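Local coordinates for oxidoreductase protein (Agrobacterium radiobacter, PDB 5UI9) that probably catalyses NAD-dependent oxidation or reduction, binding NAD+ on a Rossmann domain and a small dihydroxy acid beside it, at residues Arg173-Ile176 against Glu177-Ile181; Thr234-Gly237 against Thr238-Pro242; Ile35-Asp39 against Pro40-Lys44. One frame throughout, in Å; residues are numbered along the deposited sequence.

Contact 1. Residues Arg173-Ile176 against Glu177-Ile181; sequences RFII and EDLGI. With 8A1 ((2S)-2,3-dihydroxy-2-methylpropanoic acid), chain D.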
loop_
_atom_site.group_PDB
_atom_site.type_symbol
_atom_site.label_atom_id
_atom_site.label_comp_id
_atom_site.label_asym_id
_atom_site.label_seq_id
_atom_site.Cartn_x
_atom_site.Cartn_y
_atom_site.Cartn_z
ATOM N N ARG A 173 -8.891 -19.163 10.654
ATOM C CA ARG A 173 -8.020 -17.989 10.637
ATOM C C ARG A 173 -6.593 -18.422 10.314
ATOM O O ARG A 173 -6.135 -19.459 10.799
ATOM C CB ARG A 173 -8.041 -17.313 12.002
ATOM C CG ARG A 173 -9.409 -16.787 12.395
ATOM C CD ARG A 173 -9.340 -15.974 13.676
ATOM N NE ARG A 173 -10.561 -15.191 13.881
ATOM C CZ ARG A 173 -10.745 -14.291 14.850
ATOM N NH1 ARG A 173 -9.785 -14.025 15.744
ATOM N NH2 ARG A 173 -11.904 -13.644 14.922
ATOM N N PHE A 174 -5.891 -17.624 9.507
ATOM C CA PHE A 174 -4.495 -17.904 9.147
ATOM C C PHE A 174 -3.649 -16.626 9.214
ATOM O O PHE A 174 -3.129 -16.319 10.278
ATOM C CB PHE A 174 -4.402 -18.660 7.797
ATOM C CG PHE A 174 -3.009 -18.723 7.191
ATOM C CD1 PHE A 174 -1.870 -18.894 7.980
ATOM C CD2 PHE A 174 -2.847 -18.647 5.807
ATOM C CE1 PHE A 174 -0.603 -18.950 7.407
ATOM C CE2 PHE A 174 -1.585 -18.708 5.228
ATOM C CZ PHE A 174 -0.460 -18.858 6.027
ATOM N N ILE A 175 -3.539 -15.870 8.121
ATOM C CA ILE A 175 -2.400 -14.947 7.971
ATOM C C ILE A 175 -2.356 -13.756 8.947
ATOM O O ILE A 175 -1.268 -13.385 9.373
ATOM C CB ILE A 175 -2.217 -14.473 6.509
ATOM C CG1 ILE A 175 -0.795 -13.927 6.295
ATOM C CG2 ILE A 175 -3.269 -13.439 6.122
ATOM C CD1 ILE A 175 -0.445 -13.722 4.840
ATOM N N ILE A 176 -3.496 -13.171 9.317
ATOM C CA ILE A 176 -3.467 -12.037 10.260
ATOM C C ILE A 176 -2.991 -12.505 11.650
ATOM O O ILE A 176 -2.104 -11.883 12.254
ATOM C CB ILE A 176 -4.815 -11.279 10.377
ATOM C CG1 ILE A 176 -5.311 -10.818 9.002
ATOM C CG2 ILE A 176 -4.662 -10.073 11.305
ATOM C CD1 ILE A 176 -6.623 -10.060 9.028
ATOM N N GLU A 177 -3.579 -13.599 12.128
ATOM C CA GLU A 177 -3.190 -14.235 13.389
ATOM C C GLU A 177 -1.737 -14.735 13.391
ATOM O O GLU A 177 -1.039 -14.588 14.384
ATOM C CB GLU A 177 -4.130 -15.410 13.689
ATOM C CG GLU A 177 -3.869 -16.117 15.011
ATOM C CD GLU A 177 -4.765 -17.325 15.251
ATOM O OE1 GLU A 177 -4.552 -18.003 16.277
ATOM O OE2 GLU A 177 -5.669 -17.609 14.428
ATOM N N ASP A 178 -1.294 -15.329 12.291
ATOM C CA ASP A 178 0.036 -15.929 12.236
ATOM C C ASP A 178 1.145 -14.916 11.950
ATOM O O ASP A 178 2.200 -14.936 12.593
ATOM C CB ASP A 178 0.089 -17.020 11.168
ATOM C CG ASP A 178 1.489 -17.582 10.988
ATOM O OD1 ASP A 178 2.102 -17.967 12.011
ATOM O OD2 ASP A 178 1.977 -17.621 9.836
ATOM N N LEU A 179 0.908 -14.058 10.960
ATOM C CA LEU A 179 1.958 -13.236 10.364
ATOM C C LEU A 179 1.663 -11.746 10.482
ATOM O O LEU A 179 2.548 -10.969 10.871
ATOM C CB LEU A 179 2.149 -13.670 8.906
ATOM C CG LEU A 179 3.148 -12.956 7.992
ATOM C CD1 LEU A 179 2.570 -11.672 7.412
ATOM C CD2 LEU A 179 4.484 -12.709 8.683
ATOM N N GLY A 180 0.432 -11.347 10.145
ATOM C CA GLY A 180 -0.034 -9.966 10.308
ATOM C C GLY A 180 0.182 -9.429 11.709
ATOM O O GLY A 180 0.460 -8.244 11.893
ATOM N N ILE A 181 0.053 -10.310 12.697
ATOM C CA ILE A 181 0.366 -9.992 14.081
ATOM C C ILE A 181 1.768 -9.366 14.222
ATOM O O ILE A 181 1.934 -8.402 14.964
ATOM C CB ILE A 181 0.179 -11.247 14.974
ATOM C CG1 ILE A 181 0.077 -10.875 16.453
ATOM C CG2 ILE A 181 1.276 -12.282 14.745
ATOM C CD1 ILE A 181 -0.603 -11.957 17.269
HETATM O OXT 8A1 D . 7.596 -16.225 11.988
HETATM C C 8A1 D . 6.405 -16.565 12.186
HETATM O O 8A1 D . 5.779 -16.240 13.219
HETATM C CA 8A1 D . 5.690 -17.383 11.141
HETATM C CB 8A1 D . 4.934 -16.391 10.258
HETATM O O1 8A1 D . 4.368 -17.029 9.109
HETATM O O2 8A1 D . 4.771 -18.289 11.775
HETATM C C3 8A1 D . 6.695 -18.217 10.345
#
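CG of F174 stands trans to its own backbone N (chi1 167°), and D178 repeats that choice one helical turn on (chi1 175°), so that the two groups leave the backbone on parallel courses; the ring and carboxylate planes are 18° apart. F174 CE1 approaches D178 OD2 obliquely at 3.8 Å. The backbone ties the same pair: D178 N donates to F174 O at 2.9 Å, as expected for an N-cap residue and the first turn of a helix. Next, I175 O takes two donors, L179 N at 2.8 Å and G180 N at 2.8 Å; the second, the straighter, reflects a wider pi-type turn at 177-180. Beside it, I175 CG1 packs against L179 CB at 3.9 Å. From this first turn D178 reaches the bound (2S)-2,3-dihydroxy-2-methylpropanoic acid and meets both its hydroxyls, O2 donating to OD1 at 2.7 Å and O1 to OD2 at 2.6 Å. Each carboxylate oxygen therefore serves one hydroxyl, while OD1 also forms a salt bridge with K98, which should limit rotation of the group. The helix start is anchored by E211, whose carboxylate accepts from F174 N and I176 N. I175 and L179 rest on V230 of strand 225-231, and I176 and I181 pack on helix 316-335.

Contact 2. Residues Thr234-Gly237 against Thr238-Pro242; sequences TKLG and TEPFP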
loop_
_atom_site.group_PDB
_atom_site.type_symbol
_atom_site.label_atom_id
_atom_site.label_comp_id
_atom_site.label_asym_id
_atom_site.label_seq_id
_atom_site.Cartn_x
_atom_site.Cartn_y
_atom_site.Cartn_z
ATOM N N THR A 234 1.852 -14.759 -2.892
ATOM C CA THR A 234 2.543 -13.851 -3.794
ATOM C C THR A 234 3.727 -14.591 -4.430
ATOM O O THR A 234 4.606 -15.078 -3.721
ATOM C CB THR A 234 2.999 -12.592 -3.030
ATOM O OG1 THR A 234 1.846 -11.897 -2.533
ATOM C CG2 THR A 234 3.793 -11.646 -3.929
ATOM N N LYS A 235 3.745 -14.668 -5.762
ATOM C CA LYS A 235 4.753 -15.447 -6.503
ATOM C C LYS A 235 5.720 -14.519 -7.217
ATOM O O LYS A 235 5.424 -14.007 -8.310
ATOM C CB LYS A 235 4.069 -16.384 -7.498
ATOM C CG LYS A 235 3.273 -17.473 -6.799
ATOM C CD LYS A 235 2.248 -18.135 -7.705
ATOM C CE LYS A 235 1.426 -19.140 -6.909
ATOM N NZ LYS A 235 0.530 -19.928 -7.789
ATOM N N LEU A 236 6.870 -14.303 -6.588
ATOM C CA LEU A 236 7.889 -13.383 -7.093
ATOM C C LEU A 236 9.086 -14.156 -7.620
ATOM O O LEU A 236 9.342 -15.275 -7.189
ATOM C CB LEU A 236 8.336 -12.440 -5.977
ATOM C CG LEU A 236 7.292 -11.420 -5.512
ATOM C CD1 LEU A 236 7.593 -10.959 -4.097
ATOM C CD2 LEU A 236 7.230 -10.238 -6.464
ATOM N N GLY A 237 9.828 -13.543 -8.538
ATOM C CA GLY A 237 11.038 -14.162 -9.107
ATOM C C GLY A 237 12.070 -14.513 -8.038
ATOM O O GLY A 237 12.682 -15.579 -8.079
ATOM N N THR A 238 12.254 -13.611 -7.080
ATOM C CA THR A 238 13.080 -13.875 -5.907
ATOM C C THR A 238 12.170 -13.924 -4.700
ATOM O O THR A 238 11.484 -12.942 -4.413
ATOM C CB THR A 238 14.131 -12.775 -5.700
ATOM O OG1 THR A 238 14.944 -12.682 -6.869
ATOM C CG2 THR A 238 15.019 -13.076 -4.468
ATOM N N GLU A 239 12.173 -15.058 -4.000
ATOM C CA GLU A 239 11.364 -15.237 -2.790
ATOM C C GLU A 239 11.901 -14.347 -1.659
ATOM O O GLU A 239 13.013 -14.573 -1.185
ATOM C CB GLU A 239 11.368 -16.717 -2.360
ATOM C CG GLU A 239 10.637 -17.038 -1.055
ATOM C CD GLU A 239 9.262 -16.398 -0.967
ATOM O OE1 GLU A 239 8.422 -16.652 -1.857
ATOM O OE2 GLU A 239 9.024 -15.630 -0.008
ATOM N N PRO A 240 11.117 -13.341 -1.219
ATOM C CA PRO A 240 11.637 -12.443 -0.180
ATOM C C PRO A 240 11.570 -12.936 1.280
ATOM O O PRO A 240 12.065 -12.223 2.151
ATOM C CB PRO A 240 10.749 -11.207 -0.336
ATOM C CG PRO A 240 9.457 -11.765 -0.765
ATOM C CD PRO A 240 9.801 -12.883 -1.702
ATOM N N PHE A 241 10.962 -14.100 1.556
ATOM C CA PHE A 241 10.776 -14.579 2.938
ATOM C C PHE A 241 12.108 -14.532 3.717
ATOM O O PHE A 241 13.116 -15.009 3.188
ATOM C CB PHE A 241 10.203 -16.010 2.946
ATOM C CG PHE A 241 10.011 -16.597 4.327
ATOM C CD1 PHE A 241 11.044 -17.289 4.960
ATOM C CD2 PHE A 241 8.794 -16.471 4.991
ATOM C CE1 PHE A 241 10.875 -17.826 6.230
ATOM C CE2 PHE A 241 8.617 -17.001 6.263
ATOM C CZ PHE A 241 9.658 -17.686 6.881
ATOM N N PRO A 242 12.154 -13.982 4.944
ATOM C CA PRO A 242 11.029 -13.436 5.709
ATOM C C PRO A 242 11.150 -11.916 5.877
ATOM O O PRO A 242 10.981 -11.378 6.987
ATOM C CB PRO A 242 11.217 -14.127 7.060
ATOM C CG PRO A 242 12.706 -14.143 7.218
ATOM C CD PRO A 242 13.310 -14.201 5.829
HETATM O O HOH W 1 7.276 -15.367 -4.016
#
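The pyrrolidine ring of P240 meets L236 along its CD-CG side, L236 CD1 lying 3.8 Å from P240 CD, the leucine roughly perpendicular to the proline side chain. The phenyl ring of F241 carries P242 CB over the centre of one face, 3.6 Å above the plane; F159 stacks on this ring, and W288 meets it edge-to-face. These contacts belong to the loop between strands 225-231 and 245-250 of the GFO/IDH/MocA C-terminal domain, and the F241-P242 peptide is cis, an aromatic-proline step whose geometry folds the proline onto the preceding ring. L236 reaches P240 with its CG opposite the carbonyl carbon (chi1 -69°); L236 CB also approaches T238 O at 3.6 Å. No hydrogen bond joins 234-237 to 238-242; across the turn at G237 and T238 the segments are joined by the L236-P240 contact and a bridging water, while S157 and G158 hold T234 and E239 from outside. E239 adds a brace inside its own segment: OE2 accepts from F241 N at 2.9 Å, met on the anti side and 20° out of the carboxylate plane, and is also bonded to S157 OG. K235 and T234 bond to the second subunit, placing this loop at the dimer interface. E239 OE1 accepts from G158 N. The water bridges the turn, donating to T234 O at 2.7 Å and to E239 OE1 at 2.8 Å, while accepting from L236 N at 2.8 Å.

Contact 3. Residues Ile35-Asp39 against Pro40-Lys44; sequences ICDRD and PKRLK. With NAD (nicotinamide-adenine-dinucleotide), chain C.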
loop_
_atom_site.group_PDB
_atom_site.type_symbol
_atom_site.label_atom_id
_atom_site.label_comp_id
_atom_site.label_asym_id
_atom_site.label_seq_id
_atom_site.Cartn_x
_atom_site.Cartn_y
_atom_site.Cartn_z
ATOM N N ILE A 35 12.962 -29.131 30.208
ATOM C CA ILE A 35 12.055 -29.034 29.069
ATOM C C ILE A 35 10.807 -29.888 29.291
ATOM O O ILE A 35 10.807 -30.832 30.096
ATOM C CB ILE A 35 12.736 -29.387 27.720
ATOM C CG1 ILE A 35 13.403 -30.768 27.754
ATOM C CG2 ILE A 35 13.764 -28.323 27.348
ATOM C CD1 ILE A 35 13.747 -31.304 26.378
ATOM N N CYS A 36 9.749 -29.532 28.568
ATOM C CA CYS A 36 8.446 -30.167 28.705
ATOM C C CYS A 36 7.757 -30.268 27.347
ATOM O O CYS A 36 7.761 -29.308 26.576
ATOM C CB CYS A 36 7.576 -29.366 29.674
ATOM S SG CYS A 36 5.877 -29.966 29.848
ATOM N N ASP A 37 7.192 -31.438 27.062
ATOM C CA ASP A 37 6.346 -31.647 25.886
ATOM C C ASP A 37 5.444 -32.867 26.095
ATOM O O ASP A 37 5.876 -33.873 26.664
ATOM C CB ASP A 37 7.203 -31.832 24.629
ATOM C CG ASP A 37 6.445 -31.512 23.352
ATOM O OD1 ASP A 37 5.443 -32.200 23.044
ATOM O OD2 ASP A 37 6.846 -30.561 22.657
ATOM N N ARG A 38 4.194 -32.766 25.643
ATOM C CA ARG A 38 3.249 -33.891 25.682
ATOM C C ARG A 38 3.659 -35.039 24.756
ATOM O O ARG A 38 3.296 -36.181 25.001
ATOM C CB ARG A 38 1.838 -33.434 25.302
ATOM C CG ARG A 38 1.198 -32.516 26.320
ATOM C CD ARG A 38 -0.240 -32.185 25.953
ATOM N NE ARG A 38 -0.904 -31.439 27.023
ATOM C CZ ARG A 38 -2.094 -30.845 26.926
ATOM N NH1 ARG A 38 -2.801 -30.892 25.802
ATOM N NH2 ARG A 38 -2.585 -30.188 27.974
ATOM N N ASP A 39 4.393 -34.717 23.694
ATOM C CA ASP A 39 4.862 -35.689 22.708
ATOM C C ASP A 39 6.262 -36.167 23.120
ATOM O O ASP A 39 7.221 -35.398 23.012
ATOM C CB ASP A 39 4.872 -35.008 21.331
ATOM C CG ASP A 39 5.274 -35.927 20.198
ATOM O OD1 ASP A 39 5.656 -37.090 20.438
ATOM O OD2 ASP A 39 5.216 -35.454 19.040
ATOM N N PRO A 40 6.390 -37.428 23.601
ATOM C CA PRO A 40 7.722 -37.885 24.042
ATOM C C PRO A 40 8.780 -38.032 22.933
ATOM O O PRO A 40 9.961 -38.101 23.249
ATOM C CB PRO A 40 7.439 -39.240 24.717
ATOM C CG PRO A 40 6.127 -39.689 24.185
ATOM C CD PRO A 40 5.348 -38.448 23.859
ATOM N N LYS A 41 8.376 -38.073 21.665
ATOM C CA LYS A 41 9.338 -38.085 20.554
ATOM C C LYS A 41 10.055 -36.731 20.440
ATOM O O LYS A 41 11.255 -36.683 20.158
ATOM C CB LYS A 41 8.652 -38.412 19.223
ATOM C CG LYS A 41 7.951 -39.767 19.171
ATOM C CD LYS A 41 7.019 -39.877 17.965
ATOM C CE LYS A 41 5.802 -40.736 18.272
ATOM N NZ LYS A 41 6.174 -42.089 18.775
ATOM N N ARG A 42 9.311 -35.642 20.649
ATOM C CA ARG A 42 9.889 -34.287 20.671
ATOM C C ARG A 42 10.733 -34.046 21.916
ATOM O O ARG A 42 11.796 -33.430 21.843
ATOM C CB ARG A 42 8.790 -33.222 20.596
ATOM C CG ARG A 42 8.000 -33.208 19.295
ATOM C CD ARG A 42 8.875 -33.024 18.062
ATOM N NE ARG A 42 9.728 -31.840 18.153
ATOM C CZ ARG A 42 10.629 -31.480 17.241
ATOM N NH1 ARG A 42 10.822 -32.206 16.142
ATOM N NH2 ARG A 42 11.346 -30.376 17.429
ATOM N N LEU A 43 10.247 -34.530 23.053
ATOM C CA LEU A 43 10.970 -34.442 24.317
ATOM C C LEU A 43 12.320 -35.163 24.243
ATOM O O LEU A 43 13.325 -34.655 24.728
ATOM C CB LEU A 43 10.111 -35.037 25.435
ATOM C CG LEU A 43 10.476 -34.708 26.876
ATOM C CD1 LEU A 43 10.291 -33.223 27.156
ATOM C CD2 LEU A 43 9.624 -35.554 27.816
ATOM N N LYS A 44 12.326 -36.339 23.619
ATOM C CA LYS A 44 13.548 -37.123 23.382
ATOM C C LYS A 44 14.506 -36.403 22.417
ATOM O O LYS A 44 15.694 -36.259 22.705
ATOM C CB LYS A 44 13.171 -38.498 22.808
ATOM C CG LYS A 44 14.297 -39.518 22.689
ATOM C CD LYS A 44 14.761 -40.026 24.048
ATOM C CE LYS A 44 15.449 -41.382 23.942
ATOM N NZ LYS A 44 16.522 -41.396 22.909
HETATM P PA NAD C . 4.613 -27.132 16.897
HETATM O O1A NAD C . 3.263 -27.813 16.829
HETATM O O2A NAD C . 5.723 -27.561 15.976
HETATM O O5B NAD C . 5.152 -27.234 18.400
HETATM C C5B NAD C . 4.299 -27.167 19.535
HETATM C C4B NAD C . 4.799 -28.200 20.533
HETATM O O4B NAD C . 4.173 -27.966 21.789
HETATM C C3B NAD C . 4.456 -29.625 20.123
HETATM O O3B NAD C . 5.638 -30.435 20.187
HETATM C C2B NAD C . 3.393 -30.079 21.113
HETATM O O2B NAD C . 3.524 -31.465 21.434
HETATM C C1B NAD C . 3.670 -29.193 22.316
HETATM N N9A NAD C . 2.528 -28.850 23.195
HETATM C C8A NAD C . 1.326 -28.355 22.839
HETATM N N7A NAD C . 0.565 -28.133 23.943
HETATM C C5A NAD C . 1.290 -28.473 25.025
HETATM C C6A NAD C . 1.106 -28.492 26.501
HETATM N N6A NAD C . -0.050 -28.089 27.071
HETATM N N1A NAD C . 2.138 -28.923 27.263
HETATM C C2A NAD C . 3.307 -29.338 26.732
HETATM N N3A NAD C . 3.539 -29.346 25.405
HETATM C C4A NAD C . 2.591 -28.934 24.522
HETATM O O3 NAD C . 4.378 -25.549 16.749
HETATM P PN NAD C . 5.505 -24.518 16.222
HETATM O O1N NAD C . 5.502 -24.477 14.714
HETATM O O2N NAD C . 6.801 -24.781 16.946
HETATM O O5D NAD C . 4.843 -23.156 16.730
HETATM C C5D NAD C . 4.650 -22.937 18.122
HETATM C C4D NAD C . 4.339 -21.468 18.331
HETATM O O4D NAD C . 5.449 -20.697 17.860
HETATM C C3D NAD C . 3.107 -21.026 17.555
HETATM O O3D NAD C . 2.240 -20.269 18.406
HETATM C C2D NAD C . 3.653 -20.180 16.417
HETATM O O2D NAD C . 2.803 -19.085 16.072
HETATM C C1D NAD C . 4.984 -19.679 16.975
HETATM N N1N NAD C . 6.018 -19.353 15.976
HETATM C C2N NAD C . 6.679 -18.193 16.144
HETATM C C3N NAD C . 7.676 -17.777 15.275
HETATM C C7N NAD C . 8.358 -16.463 15.541
HETATM O O7N NAD C . 8.533 -16.107 16.704
HETATM N N7N NAD C . 8.769 -15.701 14.524
HETATM C C4N NAD C . 7.996 -18.596 14.191
HETATM C C5N NAD C . 7.312 -19.802 14.026
HETATM C C6N NAD C . 6.324 -20.168 14.941
#
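This contact is the end of the second strand of the Rossmann fold and the start of the helix after it, part of the beta-alpha-beta unit 30-36, 40-50, 54-56, where D37 holds the adenosine ribose of NAD. Across the strand-helix join, L43 CD1 lies 3.6 Å from D37 N, and I35 and L43 run antiparallel alongside one another, I35 CG1 meeting L43 CD1, seating the helix on the strand. D39 is the N-cap: its OD1 accepts from K41 N at 3.1 Å, from above the carboxylate plane (48° out of it), and its O accepts from L43 N at 3.1 Å. With CG trans to the backbone N (chi1 -177°), the D39 carboxylate also brings OD2 to 3.6 Å from R42 CG. An Asx turn precedes the cap, D39 N donating to the anti lone pair of D37 OD1 at 2.8 Å. D37 OD1 also accepts from ribose O2B of NAD at 2.6 Å, while D37 OD2 takes O3B at 2.8 Å and, beyond the two segments, C13 N. N6A of the adenine lies over one face of the R38 guanidinium, 3.2 Å above its plane and offset toward the rim. The polar end of R42 turns to C13 O instead, linking the helix to C13, in what is probably the glycine-rich loop of the Rossmann fold. Four bonds on one carboxylate would fix its rotation, and a negative group held against both ribose hydroxyls would probably disfavour a phosphate at the 2' position, consistent with the NAD bound here.

How the contacts relate
Followed from the N terminus, contact 3 comes first, then contact 1, then contact 2; each pairs adjoining segments in a short local turn, and they run in series, so none nests in or crosses another. Contact 3 joins a strand to a helix in the Rossmann domain, whereas the other two lie in the C-terminal domain, at a helix start and in a loop between strands. Centres of contacts 1 and 3 are about 27 Å apart, and the dinucleotide spans that gap: its adenosine end lies against contact 3, and the side chain of D178 in contact 1 is about 4 Å from its nicotinamide half. Contacts 1 and 2 approach to about 6 Å between nearest atoms without touching.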